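Local atomic coordinates of glucose-6-phosphate 1-dehydrogenase (PDB entry 4LGV), a protein that probably catalyses the NADP-dependent oxidation of glucose 6-phosphate to 6-phosphogluconolactone, the entry step of the pentose phosphate pathway. Residues 261-267 and 279-284. Sequence-based numbering, arbitrary orientation.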
ATOM      1  N   ALA A 261       8.482  10.976 -19.266  1.00 19.63           N
ATOM      2  CA  ALA A 261       9.467  10.827 -18.204  1.00 20.07           C
ATOM      3  C   ALA A 261       9.167  11.691 -17.005  1.00 20.73           C
ATOM      4  O   ALA A 261       9.324  11.266 -15.859  1.00 20.34           O
ATOM      5  CB  ALA A 261      10.865  11.111 -18.714  1.00 20.60           C
ATOM      6  N   LEU A 262       8.701  12.909 -17.259  1.00 22.08           N
ATOM      7  CA  LEU A 262       8.330  13.796 -16.164  1.00 21.72           C
ATOM      8  C   LEU A 262       7.183  13.188 -15.364  1.00 20.80           C
ATOM      9  O   LEU A 262       7.125  13.332 -14.156  1.00 19.76           O
ATOM     10  CB  LEU A 262       7.897  15.147 -16.691  1.00 23.22           C
ATOM     11  CG  LEU A 262       9.006  16.041 -17.160  1.00 25.79           C
ATOM     12  CD1 LEU A 262       8.459  17.342 -17.744  1.00 26.99           C
ATOM     13  CD2 LEU A 262       9.973  16.396 -16.050  1.00 27.00           C
ATOM     14  N   VAL A 263       6.245  12.559 -16.068  1.00 19.83           N
ATOM     15  CA  VAL A 263       5.063  11.986 -15.456  1.00 19.44           C
ATOM     16  C   VAL A 263       5.442  10.739 -14.678  1.00 18.98           C
ATOM     17  O   VAL A 263       4.852  10.462 -13.653  1.00 18.89           O
ATOM     18  CB  VAL A 263       4.008  11.626 -16.543  1.00 19.33           C
ATOM     19  CG1 VAL A 263       2.913  10.753 -15.978  1.00 19.43           C
ATOM     20  CG2 VAL A 263       3.374  12.900 -17.076  1.00 19.34           C
ATOM     21  N   ALA A 264       6.427  10.003 -15.178  1.00 18.48           N
ATOM     22  CA  ALA A 264       6.740   8.659 -14.666  1.00 17.95           C
ATOM     23  C   ALA A 264       7.945   8.541 -13.737  1.00 18.33           C
ATOM     24  O   ALA A 264       8.074   7.556 -13.002  1.00 19.31           O
ATOM     25  CB  ALA A 264       6.928   7.750 -15.809  1.00 18.09           C
ATOM     26  N   MET A 265       8.820   9.535 -13.734  1.00 18.46           N
ATOM     27  CA  MET A 265      10.083   9.436 -12.982  1.00 18.33           C
ATOM     28  C   MET A 265       9.890   9.387 -11.486  1.00 18.33           C
ATOM     29  O   MET A 265       8.893   9.910 -10.943  1.00 18.23           O
ATOM     30  CB  MET A 265      10.997  10.610 -13.289  1.00 18.33           C
ATOM     31  CG  MET A 265      10.442  11.954 -12.891  1.00 18.44           C
ATOM     32  SD  MET A 265      11.441  13.349 -13.408  1.00 19.09           S
ATOM     33  CE  MET A 265      10.526  14.643 -12.575  1.00 18.80           C
ATOM     34  N   GLU A 266      10.892   8.784 -10.839  1.00 18.31           N
ATOM     35  CA  GLU A 266      11.073   8.889  -9.411  1.00 18.42           C
ATOM     36  C   GLU A 266      11.452  10.342  -9.068  1.00 18.85           C
ATOM     37  O   GLU A 266      12.020  11.059  -9.890  1.00 19.17           O
ATOM     38  CB  GLU A 266      12.172   7.935  -8.920  1.00 17.86           C
ATOM     39  CG  GLU A 266      11.897   6.492  -9.256  1.00 17.98           C
ATOM     40  CD  GLU A 266      10.614   5.956  -8.650  1.00 17.96           C
ATOM     41  OE1 GLU A 266      10.345   6.245  -7.454  1.00 17.89           O
ATOM     42  OE2 GLU A 266       9.881   5.202  -9.333  1.00 17.84           O
ATOM     43  N   PRO A 267      11.171  10.761  -7.832  1.00 18.72           N
ATOM     44  CA  PRO A 267      11.511  12.106  -7.458  1.00 19.00           C
ATOM     45  C   PRO A 267      13.013  12.349  -7.415  1.00 19.28           C
ATOM     46  O   PRO A 267      13.717  11.590  -6.820  1.00 21.11           O
ATOM     47  CB  PRO A 267      10.926  12.240  -6.024  1.00 18.64           C
ATOM     48  CG  PRO A 267      10.743  10.851  -5.554  1.00 18.48           C
ATOM     49  CD  PRO A 267      10.472  10.024  -6.754  1.00 18.20           C
ATOM     50  N   LYS A 279      16.858  11.525 -13.234  1.00 22.16           N
ATOM     51  CA  LYS A 279      15.642  10.770 -13.026  1.00 22.22           C
ATOM     52  C   LYS A 279      14.958  10.422 -14.357  1.00 21.95           C
ATOM     53  O   LYS A 279      14.403   9.343 -14.504  1.00 20.09           O
ATOM     54  CB  LYS A 279      14.681  11.539 -12.141  1.00 22.53           C
ATOM     55  CG  LYS A 279      15.193  11.749 -10.726  1.00 23.84           C
ATOM     56  CD  LYS A 279      15.146  10.467  -9.925  1.00 25.32           C
ATOM     57  CE  LYS A 279      16.495   9.930  -9.562  1.00 27.17           C
ATOM     58  NZ  LYS A 279      16.270   8.633  -8.827  1.00 28.46           N
ATOM     59  N   LYS A 280      15.016  11.357 -15.310  1.00 21.97           N
ATOM     60  CA  LYS A 280      14.423  11.127 -16.580  1.00 22.94           C
ATOM     61  C   LYS A 280      15.156   9.952 -17.271  1.00 22.88           C
ATOM     62  O   LYS A 280      14.518   9.101 -17.821  1.00 22.29           O
ATOM     63  CB  LYS A 280      14.487  12.381 -17.440  1.00 24.45           C
ATOM     64  CG  LYS A 280      13.616  13.570 -17.006  1.00 26.72           C
ATOM     65  CD  LYS A 280      13.587  14.519 -18.208  1.00 30.26           C
ATOM     66  CE  LYS A 280      13.396  15.983 -17.929  1.00 31.58           C
ATOM     67  NZ  LYS A 280      14.280  16.814 -18.797  1.00 31.83           N
ATOM     68  N   ALA A 281      16.484   9.971 -17.246  1.00 21.61           N
ATOM     69  CA  ALA A 281      17.255   8.958 -17.903  1.00 22.47           C
ATOM     70  C   ALA A 281      16.900   7.581 -17.340  1.00 22.69           C
ATOM     71  O   ALA A 281      16.766   6.635 -18.083  1.00 22.59           O
ATOM     72  CB  ALA A 281      18.772   9.222 -17.757  1.00 22.03           C
ATOM     73  N   GLU A 282      16.760   7.479 -16.028  1.00 23.32           N
ATOM     74  CA  GLU A 282      16.363   6.202 -15.427  1.00 24.76           C
ATOM     75  C   GLU A 282      15.078   5.637 -16.024  1.00 22.39           C
ATOM     76  O   GLU A 282      14.931   4.438 -16.074  1.00 21.90           O
ATOM     77  CB  GLU A 282      16.072   6.341 -13.927  1.00 25.54           C
ATOM     78  CG  GLU A 282      17.278   6.476 -13.099  1.00 28.83           C
ATOM     79  CD  GLU A 282      16.922   6.509 -11.605  1.00 32.60           C
ATOM     80  OE1 GLU A 282      15.664   6.588 -11.174  1.00 33.71           O
ATOM     81  OE2 GLU A 282      17.946   6.480 -10.882  1.00 33.56           O
ATOM     82  N   VAL A 283      14.121   6.513 -16.329  1.00 21.32           N
ATOM     83  CA  VAL A 283      12.872   6.076 -16.911  1.00 21.31           C
ATOM     84  C   VAL A 283      13.168   5.408 -18.237  1.00 21.20           C
ATOM     85  O   VAL A 283      12.719   4.315 -18.501  1.00 21.66           O
ATOM     86  CB  VAL A 283      11.899   7.238 -17.149  1.00 21.26           C
ATOM     87  CG1 VAL A 283      10.678   6.773 -17.943  1.00 21.62           C
ATOM     88  CG2 VAL A 283      11.435   7.832 -15.833  1.00 20.75           C
ATOM     89  N   PHE A 284      13.902   6.109 -19.087  1.00 21.10           N
ATOM     90  CA  PHE A 284      14.127   5.645 -20.460  1.00 21.17           C
ATOM     91  C   PHE A 284      14.895   4.319 -20.437  1.00 22.32           C
ATOM     92  O   PHE A 284      14.670   3.445 -21.297  1.00 23.52           O
ATOM     93  CB  PHE A 284      14.882   6.712 -21.276  1.00 20.83           C
ATOM     94  CG  PHE A 284      14.147   8.002 -21.442  1.00 20.20           C
ATOM     95  CD1 PHE A 284      12.777   8.010 -21.750  1.00 19.60           C
ATOM     96  CD2 PHE A 284      14.809   9.204 -21.299  1.00 19.86           C
ATOM     97  CE1 PHE A 284      12.107   9.200 -21.914  1.00 19.73           C
ATOM     98  CE2 PHE A 284      14.124  10.401 -21.445  1.00 20.05           C
ATOM     99  CZ  PHE A 284      12.766  10.405 -21.773  1.00 19.46           C
TER
HETATM  100  O   HOH W   1      13.268   8.072 -12.410  1.00 15.21           O
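Lys-279 lies along Met-265, Glu-266 and Pro-267, where the chain leaves helix 246-264. Lys-279 CB lies 3.9 Å from Met-265 SD, and the two side chains cross at about a right angle. CG runs beside the carbonyl of Glu-266, and Lys-279 CD reaches 3.2 Å from Glu-266 O, a close van der Waals approach. The chain bends at chi2 (-73°) and chi3 (113°) as it passes Glu-266, and Lys-279 NZ, 4.2 Å from Glu-266 CB, forms a salt bridge with Glu-282 OE1, approaching from above the carboxylate plane. A stronger partner of NZ is Glu-282 of the second subunit, and the reciprocal bridge makes this lysine-glutamate cluster part of a subunit interface.

One water ties the same corner together: it accepts from Glu-266 N at 2.9 Å and donates to Lys-279 O and to Glu-282 OE1. The carboxylate of Glu-266 turns instead to Arg-329.

Deeper in, contact is apolar. Val-283 CG2 presses on Met-265 CA at 3.5 Å, just where the chain leaves helical geometry; chi1 of 172° sets CG1 anti to the backbone N and leaves CG2 for this approach. Ala-261 CB meets Phe-284 CZ at 3.7 Å and also touches Lys-280 CB. The small methyl group lets the backbones come close, with Ala-261 CA and Lys-280 CA 5.2 Å apart.

The contact therefore joins consecutive helices, 246-264 and 273-284, of the C-terminal domain. Helix 200-209 covers Met-265 and Pro-267 through Phe-208, helix 434-449 packs on Phe-284, and Ile-325, in the loop following strand 318-323 of the large mixed sheet, touches Ala-264 and Val-283.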